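Local coordinates for protein metallo-beta-lactamase FIM-1 (Pseudomonas aeruginosa, PDB 6V3Q) that probably hydrolyses beta-lactam antibiotics to substituted beta-amino acids with the help of zinc, as expected of a class B metallo-beta-lactamase, at residues Thr52-Pro57 against His83-Gly88; Lys72-Ala77 against Gln96-Tyr101; Val132-Val137 against Leu154-Ile159; Pro141-Thr146 against Leu182-Thr187. One frame throughout, in Å; residues are numbered along the deposited sequence.

Interaction 1 (Thr52-Pro57 against His83-Gly88); sequences TAWDDP and HDDKMG. With ZN (zinc ion), chain C.
Thr52 and Lys86 join the two backbones where the loop entering helix 56-68 runs past the short helical turn that follows the zinc-binding His83: Thr52 N donates to Lys86 O at 3.0 Å, nearly straight at 175°, with the donor standing above the carbonyl plane. The second segment carries the end of the metallo-beta-lactamase family's HxHxD motif (His81, His83, Asp85), though in this mono-zinc form Asp85 does not bind the zinc ion; the chain leaving strand 46-50 packs against this segment. The turn itself is closed by His83 O, which accepts from both Lys86 N and Met87 N. Farther along, Gly88 CA lies 3.5 Å from Trp54 O in a CA-H...O contact. Thr52 OG1, set between its own N and carbonyl carbon (chi1 71°), donates to Ala53 O, the next residue's carbonyl, in its plane and on a lone pair, at 2.8 Å. Trp54 starts away from the turn, yet its indole swings back over it. Asp85 CB sits over the six-membered ring, 3.5 Å from its centroid and 16° off the normal, while the indole NE1 is anchored on Ser24 O. His83 meanwhile turns outward to the metal, which His81 and His145 also bind, and its NE2 is held by Asp179. At the rim of the same indole, near the ring plane, Asp84 OD1 comes within 3.4 Å of Trp54 CZ3.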
loop_
_atom_site.group_PDB
_atom_site.type_symbol
_atom_site.label_atom_id
_atom_site.label_comp_id
_atom_site.label_asym_id
_atom_site.label_seq_id
_atom_site.Cartn_x
_atom_site.Cartn_y
_atom_site.Cartn_z
ATOM N N THR A 52 0.831 -15.670 11.341
ATOM C CA THR A 52 2.194 -15.167 11.283
ATOM C C THR A 52 2.203 -13.774 10.660
ATOM O O THR A 52 1.155 -13.182 10.391
ATOM C CB THR A 52 3.077 -16.115 10.478
ATOM O OG1 THR A 52 2.726 -16.019 9.094
ATOM C CG2 THR A 52 2.877 -17.543 10.928
ATOM N N ALA A 53 3.395 -13.233 10.436
ATOM C CA ALA A 53 3.555 -12.033 9.635
ATOM C C ALA A 53 3.686 -12.444 8.170
ATOM O O ALA A 53 3.362 -13.571 7.789
ATOM C CB ALA A 53 4.749 -11.225 10.131
ATOM N N TRP A 54 4.184 -11.539 7.328
ATOM C CA TRP A 54 4.263 -11.836 5.901
ATOM C C TRP A 54 5.392 -12.810 5.578
ATOM O O TRP A 54 5.254 -13.627 4.659
ATOM C CB TRP A 54 4.434 -10.545 5.102
ATOM C CG TRP A 54 3.222 -9.663 5.121
ATOM C CD1 TRP A 54 2.961 -8.651 5.997
ATOM C CD2 TRP A 54 2.104 -9.712 4.222
ATOM N NE1 TRP A 54 1.753 -8.068 5.703
ATOM C CE2 TRP A 54 1.207 -8.699 4.617
ATOM C CE3 TRP A 54 1.775 -10.513 3.124
ATOM C CZ2 TRP A 54 0.002 -8.466 3.951
ATOM C CZ3 TRP A 54 0.578 -10.280 2.465
ATOM C CH2 TRP A 54 -0.292 -9.264 2.880
ATOM N N ASP A 55 6.509 -12.743 6.305
ATOM C CA ASP A 55 7.666 -13.577 6.006
ATOM C C ASP A 55 8.296 -14.053 7.310
ATOM O O ASP A 55 7.840 -13.714 8.406
ATOM C CB ASP A 55 8.679 -12.826 5.129
ATOM C CG ASP A 55 9.151 -11.521 5.755
ATOM O OD1 ASP A 55 8.914 -11.302 6.960
ATOM O OD2 ASP A 55 9.761 -10.705 5.036
ATOM N N ASP A 56 9.368 -14.835 7.180
ATOM C CA ASP A 56 10.058 -15.361 8.357
ATOM C C ASP A 56 10.648 -14.271 9.243
ATOM O O ASP A 56 10.378 -14.287 10.456
ATOM C CB ASP A 56 11.135 -16.362 7.921
ATOM C CG ASP A 56 10.552 -17.675 7.432
ATOM O OD1 ASP A 56 9.495 -18.094 7.949
ATOM O OD2 ASP A 56 11.162 -18.298 6.536
ATOM N N PRO A 57 11.442 -13.316 8.739
ATOM C CA PRO A 57 12.067 -12.346 9.657
ATOM C C PRO A 57 11.071 -11.467 10.394
ATOM O O PRO A 57 11.341 -11.075 11.537
ATOM C CB PRO A 57 12.970 -11.520 8.731
ATOM C CG PRO A 57 12.363 -11.661 7.388
ATOM C CD PRO A 57 11.842 -13.064 7.342
ATOM N N HIS A 83 -2.608 -18.599 2.977
ATOM C CA HIS A 83 -2.022 -17.525 2.190
ATOM C C HIS A 83 -0.821 -16.978 2.950
ATOM O O HIS A 83 -0.644 -17.242 4.142
ATOM C CB HIS A 83 -3.043 -16.419 1.896
ATOM C CG HIS A 83 -3.929 -16.718 0.727
ATOM N ND1 HIS A 83 -5.018 -15.941 0.398
ATOM C CD2 HIS A 83 -3.881 -17.708 -0.197
ATOM C CE1 HIS A 83 -5.606 -16.441 -0.675
ATOM N NE2 HIS A 83 -4.936 -17.513 -1.056
ATOM N N ASP A 84 0.023 -16.211 2.254
ATOM C CA ASP A 84 1.301 -15.819 2.838
ATOM C C ASP A 84 1.186 -14.737 3.906
ATOM O O ASP A 84 2.154 -14.519 4.642
ATOM C CB ASP A 84 2.282 -15.359 1.754
ATOM C CG ASP A 84 1.643 -14.456 0.723
ATOM O OD1 ASP A 84 1.091 -13.402 1.105
ATOM O OD2 ASP A 84 1.707 -14.796 -0.478
ATOM N N ASP A 85 0.048 -14.055 4.028
ATOM C CA ASP A 85 -0.102 -13.138 5.151
ATOM C C ASP A 85 -0.514 -13.853 6.430
ATOM O O ASP A 85 -0.465 -13.243 7.505
ATOM C CB ASP A 85 -1.111 -12.034 4.821
ATOM C CG ASP A 85 -2.435 -12.575 4.331
ATOM O OD1 ASP A 85 -2.450 -13.654 3.702
ATOM O OD2 ASP A 85 -3.465 -11.910 4.570
ATOM N N LYS A 86 -0.902 -15.124 6.339
ATOM C CA LYS A 86 -1.265 -15.919 7.504
ATOM C C LYS A 86 -0.277 -17.029 7.813
ATOM O O LYS A 86 -0.048 -17.322 8.987
ATOM C CB LYS A 86 -2.655 -16.541 7.316
ATOM C CG LYS A 86 -3.733 -15.530 7.024
ATOM C CD LYS A 86 -3.581 -14.321 7.922
ATOM C CE LYS A 86 -4.667 -13.314 7.653
ATOM N NZ LYS A 86 -4.530 -12.090 8.490
ATOM N N MET A 87 0.311 -17.654 6.792
ATOM C CA MET A 87 1.256 -18.747 6.989
ATOM C C MET A 87 2.624 -18.440 6.392
ATOM O O MET A 87 3.407 -19.361 6.143
ATOM C CB MET A 87 0.703 -20.046 6.399
ATOM C CG MET A 87 -0.616 -20.488 7.007
ATOM S SD MET A 87 -1.134 -22.121 6.443
ATOM C CE MET A 87 0.147 -23.151 7.152
ATOM N N GLY A 88 2.929 -17.162 6.157
ATOM C CA GLY A 88 4.188 -16.811 5.521
ATOM C C GLY A 88 5.410 -17.139 6.354
ATOM O O GLY A 88 6.492 -17.372 5.804
HETATM ZN ZN ZN C . -5.986 -14.724 1.868
#

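Interaction 2 (Lys72-Ala77 against Gln96-Tyr101); sequences KPIRWA and QGIVTY
Ile98, the first residue of 96-101 to touch strand 74-77 firmly, follows Gly97, whose positive phi closes the preceding helix in a Schellman motif and turns the chain toward the sheet. CD1 of Ile98 approaches Ile74 O at 3.1 Å, whereas its CG2, anti to the backbone N, lies 3.4 Å from Arg75 O, 3.9 Å from Ile74 CG2 and also faces Ala77 CB; Leu93 covers the same cluster. At Val99 the strand proper begins: its N donates to Arg75 O at 3.0 Å, and its O accepts from Ala77 N at 2.8 Å. Strands 74-78 and 99-102 thus run parallel, 22° apart over these short segments and linked through helices 84-87 and 90-95, a beta-alpha-beta connection within one of the two sheets of the alpha-beta/beta-alpha sandwich. The side chain of Val99 lies beside that of Trp76 and points the same way, its CB 3.9 Å from Trp76 CD1. Arg75 CB covers one face of that indole, and Lys43 makes a cation-pi contact with the ring. Thr100 projects to the opposite face of the sheet, the one that carries Ala77, and its hydroxyl is engaged by Glu119 N. Thr100 CA lies 3.3 Å from Ala77 O in a CA-H...O contact. Tyr101 N bonds to that same Ala77 O at 2.8 Å, and the oxygen lies in the plane of the phenol ring, at the edge near CD2.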
loop_
_atom_site.group_PDB
_atom_site.type_symbol
_atom_site.label_atom_id
_atom_site.label_comp_id
_atom_site.label_asym_id
_atom_site.label_seq_id
_atom_site.Cartn_x
_atom_site.Cartn_y
_atom_site.Cartn_z
ATOM N N LYS A 72 6.360 -13.724 27.910
ATOM C CA LYS A 72 5.454 -14.867 27.810
ATOM C C LYS A 72 5.683 -15.506 26.449
ATOM O O LYS A 72 4.976 -15.211 25.477
ATOM C CB LYS A 72 3.996 -14.440 27.989
ATOM C CG LYS A 72 3.650 -13.945 29.387
ATOM C CD LYS A 72 2.279 -13.285 29.411
ATOM C CE LYS A 72 1.863 -12.905 30.824
ATOM N NZ LYS A 72 1.538 -14.099 31.654
ATOM N N PRO A 73 6.681 -16.384 26.340
ATOM C CA PRO A 73 7.081 -16.885 25.020
ATOM C C PRO A 73 5.952 -17.627 24.319
ATOM O O PRO A 73 5.176 -18.355 24.943
ATOM C CB PRO A 73 8.252 -17.824 25.338
ATOM C CG PRO A 73 8.781 -17.332 26.648
ATOM C CD PRO A 73 7.576 -16.860 27.408
ATOM N N ILE A 74 5.864 -17.424 23.003
ATOM C CA ILE A 74 4.891 -18.152 22.198
ATOM C C ILE A 74 5.232 -19.633 22.221
ATOM O O ILE A 74 6.382 -20.025 21.991
ATOM C CB ILE A 74 4.868 -17.602 20.765
ATOM C CG1 ILE A 74 4.271 -16.192 20.735
ATOM C CG2 ILE A 74 4.102 -18.538 19.838
ATOM C CD1 ILE A 74 4.463 -15.478 19.416
ATOM N N ARG A 75 4.235 -20.466 22.530
ATOM C CA ARG A 75 4.404 -21.911 22.501
ATOM C C ARG A 75 3.478 -22.609 21.522
ATOM O O ARG A 75 3.781 -23.731 21.106
ATOM C CB ARG A 75 4.187 -22.506 23.900
ATOM C CG ARG A 75 5.384 -22.336 24.813
ATOM C CD ARG A 75 6.637 -22.896 24.158
ATOM N NE ARG A 75 7.851 -22.445 24.827
ATOM C CZ ARG A 75 8.371 -23.034 25.897
ATOM N NH1 ARG A 75 9.478 -22.558 26.445
ATOM N NH2 ARG A 75 7.781 -24.100 26.422
ATOM N N TRP A 76 2.373 -21.978 21.140
ATOM C CA TRP A 76 1.434 -22.567 20.202
ATOM C C TRP A 76 1.056 -21.524 19.161
ATOM O O TRP A 76 1.098 -20.320 19.426
ATOM C CB TRP A 76 0.176 -23.087 20.909
ATOM C CG TRP A 76 0.478 -23.850 22.159
ATOM C CD1 TRP A 76 0.682 -25.194 22.272
ATOM C CD2 TRP A 76 0.627 -23.309 23.478
ATOM N NE1 TRP A 76 0.944 -25.524 23.580
ATOM C CE2 TRP A 76 0.917 -24.384 24.341
ATOM C CE3 TRP A 76 0.541 -22.019 24.012
ATOM C CZ2 TRP A 76 1.120 -24.210 25.708
ATOM C CZ3 TRP A 76 0.743 -21.848 25.372
ATOM C CH2 TRP A 76 1.030 -22.938 26.203
ATOM N N ALA A 77 0.686 -21.998 17.976
ATOM C CA ALA A 77 0.302 -21.112 16.890
ATOM C C ALA A 77 -0.769 -21.785 16.043
ATOM O O ALA A 77 -0.749 -23.002 15.835
ATOM C CB ALA A 77 1.506 -20.729 16.027
ATOM N N GLN A 96 11.666 -22.840 15.821
ATOM C CA GLN A 96 11.728 -22.499 17.236
ATOM C C GLN A 96 10.993 -23.498 18.124
ATOM O O GLN A 96 10.900 -23.271 19.335
ATOM C CB GLN A 96 11.161 -21.094 17.457
ATOM C CG GLN A 96 12.048 -19.976 16.936
ATOM C CD GLN A 96 13.229 -19.699 17.846
ATOM O OE1 GLN A 96 13.074 -19.124 18.923
ATOM N NE2 GLN A 96 14.417 -20.106 17.415
ATOM N N GLY A 97 10.467 -24.581 17.558
ATOM C CA GLY A 97 9.782 -25.581 18.351
ATOM C C GLY A 97 8.357 -25.242 18.723
ATOM O O GLY A 97 7.801 -25.867 19.632
ATOM N N ILE A 98 7.746 -24.267 18.052
ATOM C CA ILE A 98 6.362 -23.920 18.341
ATOM C C ILE A 98 5.452 -25.035 17.844
ATOM O O ILE A 98 5.687 -25.629 16.782
ATOM C CB ILE A 98 5.995 -22.574 17.691
ATOM C CG1 ILE A 98 7.119 -21.553 17.880
ATOM C CG2 ILE A 98 4.700 -22.036 18.273
ATOM C CD1 ILE A 98 7.408 -21.229 19.310
ATOM N N VAL A 99 4.414 -25.339 18.617
ATOM C CA VAL A 99 3.396 -26.294 18.190
ATOM C C VAL A 99 2.407 -25.556 17.297
ATOM O O VAL A 99 1.748 -24.609 17.738
ATOM C CB VAL A 99 2.689 -26.933 19.394
ATOM C CG1 VAL A 99 1.839 -28.111 18.941
ATOM C CG2 VAL A 99 3.705 -27.365 20.445
ATOM N N THR A 100 2.313 -25.974 16.037
ATOM C CA THR A 100 1.547 -25.253 15.031
ATOM C C THR A 100 0.335 -26.065 14.594
ATOM O O THR A 100 0.420 -27.286 14.422
ATOM C CB THR A 100 2.418 -24.920 13.818
ATOM O OG1 THR A 100 2.870 -26.134 13.203
ATOM C CG2 THR A 100 3.624 -24.098 14.245
ATOM N N TYR A 101 -0.790 -25.376 14.415
ATOM C CA TYR A 101 -2.039 -25.989 13.989
ATOM C C TYR A 101 -2.605 -25.238 12.792
ATOM O O TYR A 101 -2.416 -24.027 12.649
ATOM C CB TYR A 101 -3.089 -25.988 15.109
ATOM C CG TYR A 101 -2.742 -26.815 16.325
ATOM C CD1 TYR A 101 -3.269 -28.086 16.496
ATOM C CD2 TYR A 101 -1.906 -26.314 17.314
ATOM C CE1 TYR A 101 -2.963 -28.843 17.614
ATOM C CE2 TYR A 101 -1.595 -27.061 18.433
ATOM C CZ TYR A 101 -2.127 -28.325 18.578
ATOM O OH TYR A 101 -1.817 -29.071 19.692
#

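Interaction 3 (Val132-Val137 against Leu154-Ile159); sequences VLHPLV and LPEQGI
Leu136 and Leu154 meet methyl to methyl, CD2 to CD2 at 3.5 Å, where two loops at the ends of inner strands of the five-stranded sheet of the metallo-beta-lactamase sandwich come together. The loop 154-159 is the turn of a beta hairpin joining strands 151-154 and 159-161, with Gly158 and Ile159 both facing Leu154 in a G1 beta bulge. Leu154 O accepts from Gln157 N and Ile159 N, which approach from opposite faces of its carbonyl plane. On the tightly packed side, Leu136 leaves its backbone away from the hairpin, but with CG anti to the carbonyl carbon (chi1 -48°) its branch returns to the leucine, and Ile48 and Val50 of the other sheet lie against it. Pro135, after a cis peptide bond, brings its O to 3.9 Å from Leu154 CD2. Val137 CG2 and Pro155 CG touch at 3.9 Å, their side chains crossing at about a right angle, with Phe196 beside both. The solvent side is looser and polar. His134 and Glu156 are exposed there, and the planes of ring and carboxylate stand 41° apart. Pro135 CB covers one face of the imidazole, and Glu156 OE1 lies obliquely to that ring, 3.7 Å from His134 NE2.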
loop_
_atom_site.group_PDB
_atom_site.type_symbol
_atom_site.label_atom_id
_atom_site.label_comp_id
_atom_site.label_asym_id
_atom_site.label_seq_id
_atom_site.Cartn_x
_atom_site.Cartn_y
_atom_site.Cartn_z
ATOM N N VAL A 132 -8.824 -26.868 21.403
ATOM C CA VAL A 132 -7.455 -27.359 21.546
ATOM C C VAL A 132 -6.520 -26.252 22.020
ATOM O O VAL A 132 -5.487 -26.523 22.646
ATOM C CB VAL A 132 -6.977 -27.978 20.215
ATOM C CG1 VAL A 132 -6.938 -26.927 19.116
ATOM C CG2 VAL A 132 -5.619 -28.644 20.384
ATOM N N LEU A 133 -6.866 -24.997 21.746
ATOM C CA LEU A 133 -6.085 -23.841 22.160
ATOM C C LEU A 133 -6.896 -22.938 23.082
ATOM O O LEU A 133 -6.881 -21.713 22.949
ATOM C CB LEU A 133 -5.581 -23.063 20.947
ATOM C CG LEU A 133 -4.504 -23.760 20.118
ATOM C CD1 LEU A 133 -4.049 -22.868 18.978
ATOM C CD2 LEU A 133 -3.332 -24.147 21.004
ATOM N N HIS A 134 -7.615 -23.542 24.025
ATOM C CA HIS A 134 -8.401 -22.780 24.985
ATOM C C HIS A 134 -7.506 -21.763 25.691
ATOM O O HIS A 134 -6.370 -22.090 26.057
ATOM C CB HIS A 134 -9.049 -23.728 26.001
ATOM C CG HIS A 134 -10.108 -23.086 26.843
ATOM N ND1 HIS A 134 -9.835 -22.496 28.059
ATOM C CD2 HIS A 134 -11.438 -22.940 26.644
ATOM C CE1 HIS A 134 -10.953 -22.017 28.574
ATOM N NE2 HIS A 134 -11.940 -22.273 27.736
ATOM N N PRO A 135 -7.977 -20.524 25.912
ATOM C CA PRO A 135 -9.363 -20.057 25.786
ATOM C C PRO A 135 -9.827 -19.671 24.383
ATOM O O PRO A 135 -10.962 -19.221 24.255
ATOM C CB PRO A 135 -9.388 -18.825 26.693
ATOM C CG PRO A 135 -7.952 -18.348 26.774
ATOM C CD PRO A 135 -7.058 -19.404 26.177
ATOM N N LEU A 136 -8.994 -19.842 23.359
ATOM C CA LEU A 136 -9.471 -19.622 22.001
ATOM C C LEU A 136 -10.524 -20.668 21.655
ATOM O O LEU A 136 -10.401 -21.841 22.017
ATOM C CB LEU A 136 -8.327 -19.695 20.981
ATOM C CG LEU A 136 -6.986 -18.971 21.116
ATOM C CD1 LEU A 136 -6.194 -19.090 19.812
ATOM C CD2 LEU A 136 -7.134 -17.511 21.507
ATOM N N VAL A 137 -11.573 -20.237 20.965
ATOM C CA VAL A 137 -12.461 -21.148 20.257
ATOM C C VAL A 137 -12.138 -21.027 18.776
ATOM O O VAL A 137 -12.309 -19.956 18.178
ATOM C CB VAL A 137 -13.943 -20.852 20.533
ATOM C CG1 VAL A 137 -14.825 -21.708 19.630
ATOM C CG2 VAL A 137 -14.276 -21.124 21.992
ATOM N N LEU A 154 -12.692 -15.333 20.984
ATOM C CA LEU A 154 -12.347 -15.237 22.402
ATOM C C LEU A 154 -13.627 -14.863 23.141
ATOM O O LEU A 154 -13.804 -13.706 23.554
ATOM C CB LEU A 154 -11.224 -14.227 22.642
ATOM C CG LEU A 154 -9.785 -14.718 22.437
ATOM C CD1 LEU A 154 -8.792 -13.559 22.373
ATOM C CD2 LEU A 154 -9.398 -15.689 23.544
ATOM N N PRO A 155 -14.544 -15.820 23.325
ATOM C CA PRO A 155 -15.870 -15.474 23.868
ATOM C C PRO A 155 -15.825 -14.872 25.262
ATOM O O PRO A 155 -16.664 -14.019 25.586
ATOM C CB PRO A 155 -16.611 -16.821 23.859
ATOM C CG PRO A 155 -15.871 -17.664 22.869
ATOM C CD PRO A 155 -14.438 -17.251 23.002
ATOM N N GLU A 156 -14.869 -15.289 26.095
ATOM C CA GLU A 156 -14.736 -14.706 27.424
ATOM C C GLU A 156 -14.455 -13.209 27.359
ATOM O O GLU A 156 -14.899 -12.456 28.235
ATOM C CB GLU A 156 -13.630 -15.418 28.202
ATOM C CG GLU A 156 -14.081 -16.686 28.906
ATOM C CD GLU A 156 -12.949 -17.666 29.135
ATOM O OE1 GLU A 156 -13.025 -18.794 28.607
ATOM O OE2 GLU A 156 -11.983 -17.312 29.839
ATOM N N GLN A 157 -13.732 -12.756 26.337
ATOM C CA GLN A 157 -13.390 -11.348 26.186
ATOM C C GLN A 157 -14.179 -10.654 25.083
ATOM O O GLN A 157 -13.955 -9.465 24.838
ATOM C CB GLN A 157 -11.887 -11.189 25.925
ATOM C CG GLN A 157 -11.015 -11.429 27.154
ATOM C CD GLN A 157 -10.119 -12.641 27.011
ATOM O OE1 GLN A 157 -10.545 -13.689 26.522
ATOM N NE2 GLN A 157 -8.875 -12.511 27.454
ATOM N N GLY A 158 -15.094 -11.360 24.421
ATOM C CA GLY A 158 -15.929 -10.744 23.406
ATOM C C GLY A 158 -15.201 -10.320 22.149
ATOM O O GLY A 158 -15.544 -9.288 21.562
ATOM N N ILE A 159 -14.214 -11.097 21.707
ATOM C CA ILE A 159 -13.399 -10.763 20.544
ATOM C C ILE A 159 -13.527 -11.878 19.517
ATOM O O ILE A 159 -13.422 -13.062 19.861
ATOM C CB ILE A 159 -11.922 -10.553 20.924
ATOM C CG1 ILE A 159 -11.783 -9.464 21.987
ATOM C CG2 ILE A 159 -11.097 -10.203 19.693
ATOM C CD1 ILE A 159 -10.398 -9.369 22.571
#

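Interaction 4 (Pro141-Thr146 against Leu182-Thr187); sequences PGPGHT and LAHWKT. With ZN (zinc ion), chain C.
Pro141 opens a loop that runs from strand 137-139 to the third zinc histidine of the metallo-beta-lactamase fold, in a segment Pro-Gly-Pro-Gly-His-Thr whose next-to-last residue, His145, is the metal ligand. Pro141 O faces the imidazole of His184 near the ring plane, 3.5 Å from His184 CE1. Gly142 passes beside the same carbon, where its positive phi and the closeness of the ring both suit a residue without a side chain. Pro143 makes the one hydrogen bond of the contact. His184 ND1 donates to Pro143 O at 2.7 Å, almost straight at 168°, with the proton donor in the carbonyl plane on a lone pair and the oxygen close to the plane of the imidazole. Thr187 CB lies over one face of that imidazole. Gly144 then lays its backbone across the face of Trp185: its CA stands over the five-membered ring, 4.1 Å from the centroid. His145 follows with its CA over the six-membered ring, 3.8 Å from the centroid and 12° off the normal, and His145 N lies above the indole centre. The indole thus forms a flat floor under the backbone just where it delivers the zinc ligand, and its own NE1 is tied to Leu165 O. The His145 side chain lies alongside that of Trp185, pointing the same way, with the ring planes 67° apart. It carries His145 NE2 to the zinc ion at 2.3 Å, which His81 and His83 also bind.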
loop_
_atom_site.group_PDB
_atom_site.type_symbol
_atom_site.label_atom_id
_atom_site.label_comp_id
_atom_site.label_asym_id
_atom_site.label_seq_id
_atom_site.Cartn_x
_atom_site.Cartn_y
_atom_site.Cartn_z
ATOM N N PRO A 141 -16.291 -22.046 9.673
ATOM C CA PRO A 141 -17.585 -21.605 9.141
ATOM C C PRO A 141 -17.877 -22.035 7.713
ATOM O O PRO A 141 -18.963 -21.726 7.210
ATOM C CB PRO A 141 -17.454 -20.081 9.223
ATOM C CG PRO A 141 -16.010 -19.839 8.934
ATOM C CD PRO A 141 -15.245 -21.026 9.484
ATOM N N GLY A 142 -16.950 -22.718 7.049
ATOM C CA GLY A 142 -17.141 -23.106 5.675
ATOM C C GLY A 142 -16.429 -22.170 4.721
ATOM O O GLY A 142 -15.841 -21.163 5.125
ATOM N N PRO A 143 -16.474 -22.487 3.428
ATOM C CA PRO A 143 -15.737 -21.685 2.445
ATOM C C PRO A 143 -16.237 -20.248 2.392
ATOM O O PRO A 143 -17.422 -19.969 2.590
ATOM C CB PRO A 143 -15.997 -22.418 1.123
ATOM C CG PRO A 143 -16.400 -23.807 1.522
ATOM C CD PRO A 143 -17.137 -23.648 2.815
ATOM N N GLY A 144 -15.309 -19.333 2.126
ATOM C CA GLY A 144 -15.617 -17.922 1.989
ATOM C C GLY A 144 -14.545 -17.200 1.203
ATOM O O GLY A 144 -14.522 -17.275 -0.030
ATOM N N HIS A 145 -13.648 -16.497 1.903
ATOM C CA HIS A 145 -12.512 -15.871 1.232
ATOM C C HIS A 145 -11.644 -16.920 0.550
ATOM O O HIS A 145 -11.169 -16.711 -0.576
ATOM C CB HIS A 145 -11.696 -15.052 2.231
ATOM C CG HIS A 145 -10.321 -14.706 1.751
ATOM N ND1 HIS A 145 -10.082 -13.710 0.828
ATOM C CD2 HIS A 145 -9.113 -15.233 2.058
ATOM C CE1 HIS A 145 -8.783 -13.634 0.593
ATOM N NE2 HIS A 145 -8.173 -14.546 1.328
ATOM N N THR A 146 -11.427 -18.053 1.216
ATOM C CA THR A 146 -10.851 -19.240 0.608
ATOM C C THR A 146 -11.690 -20.439 1.030
ATOM O O THR A 146 -12.583 -20.334 1.875
ATOM C CB THR A 146 -9.385 -19.444 1.010
ATOM O OG1 THR A 146 -9.292 -19.577 2.431
ATOM C CG2 THR A 146 -8.526 -18.269 0.554
ATOM N N LEU A 182 -17.879 -17.450 -3.753
ATOM C CA LEU A 182 -18.833 -16.345 -3.712
ATOM C C LEU A 182 -20.214 -16.809 -3.276
ATOM O O LEU A 182 -20.941 -16.059 -2.613
ATOM C CB LEU A 182 -18.911 -15.670 -5.080
ATOM C CG LEU A 182 -17.644 -14.979 -5.586
ATOM C CD1 LEU A 182 -17.906 -14.312 -6.929
ATOM C CD2 LEU A 182 -17.145 -13.969 -4.569
ATOM N N ALA A 183 -20.587 -18.040 -3.632
ATOM C CA ALA A 183 -21.914 -18.543 -3.291
ATOM C C ALA A 183 -22.073 -18.735 -1.787
ATOM O O ALA A 183 -23.156 -18.500 -1.238
ATOM C CB ALA A 183 -22.176 -19.856 -4.028
ATOM N N HIS A 184 -21.012 -19.162 -1.103
ATOM C CA HIS A 184 -21.099 -19.539 0.302
ATOM C C HIS A 184 -20.547 -18.484 1.254
ATOM O O HIS A 184 -20.723 -18.621 2.469
ATOM C CB HIS A 184 -20.366 -20.871 0.533
ATOM C CG HIS A 184 -20.621 -21.484 1.875
ATOM N ND1 HIS A 184 -19.704 -21.434 2.903
ATOM C CD2 HIS A 184 -21.690 -22.159 2.358
ATOM C CE1 HIS A 184 -20.197 -22.053 3.962
ATOM N NE2 HIS A 184 -21.402 -22.501 3.658
ATOM N N TRP A 185 -19.903 -17.432 0.737
ATOM C CA TRP A 185 -19.215 -16.481 1.608
ATOM C C TRP A 185 -20.170 -15.859 2.622
ATOM O O TRP A 185 -19.831 -15.741 3.805
ATOM C CB TRP A 185 -18.527 -15.400 0.769
ATOM C CG TRP A 185 -17.490 -14.592 1.515
ATOM C CD1 TRP A 185 -17.455 -14.331 2.853
ATOM C CD2 TRP A 185 -16.335 -13.950 0.955
ATOM N NE1 TRP A 185 -16.360 -13.564 3.161
ATOM C CE2 TRP A 185 -15.654 -13.318 2.015
ATOM C CE3 TRP A 185 -15.813 -13.846 -0.338
ATOM C CZ2 TRP A 185 -14.482 -12.592 1.823
ATOM C CZ3 TRP A 185 -14.645 -13.126 -0.528
ATOM C CH2 TRP A 185 -13.993 -12.508 0.546
ATOM N N LYS A 186 -21.373 -15.471 2.187
ATOM C CA LYS A 186 -22.317 -14.864 3.123
ATOM C C LYS A 186 -22.732 -15.852 4.206
ATOM O O LYS A 186 -22.830 -15.487 5.385
ATOM C CB LYS A 186 -23.547 -14.338 2.384
ATOM C CG LYS A 186 -24.465 -13.496 3.269
ATOM C CD LYS A 186 -25.929 -13.893 3.139
ATOM C CE LYS A 186 -26.530 -13.405 1.832
ATOM N NZ LYS A 186 -28.004 -13.609 1.801
ATOM N N THR A 187 -22.970 -17.112 3.828
ATOM C CA THR A 187 -23.347 -18.128 4.805
ATOM C C THR A 187 -22.274 -18.292 5.874
ATOM O O THR A 187 -22.587 -18.448 7.061
ATOM C CB THR A 187 -23.614 -19.457 4.096
ATOM O OG1 THR A 187 -24.706 -19.297 3.183
ATOM C CG2 THR A 187 -23.954 -20.549 5.099
HETATM ZN ZN ZN C . -5.986 -14.724 1.868
#

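Overall arrangement
Interactions 1 and 4 meet at the zinc ion, each bringing one histidine, with His83 ND1 3.6 Å from His145 NE2. In both, the face of a tryptophan lies against the chain that bears or follows a ligand, and few polar bonds cross between the segments. Interaction 2 differs: a regular ladder of parallel backbone bonds in the seven-stranded sheet, away from the metal. Interaction 3, at the strand ends of the five-stranded sheet, relies on apolar packing with a polar, exposed rim. All four are partly buried, but none of the touching residues is exposed in interaction 4 and three of seven are in interaction 3. Interactions 2 and 3 adjoin through Trp76 and Leu133.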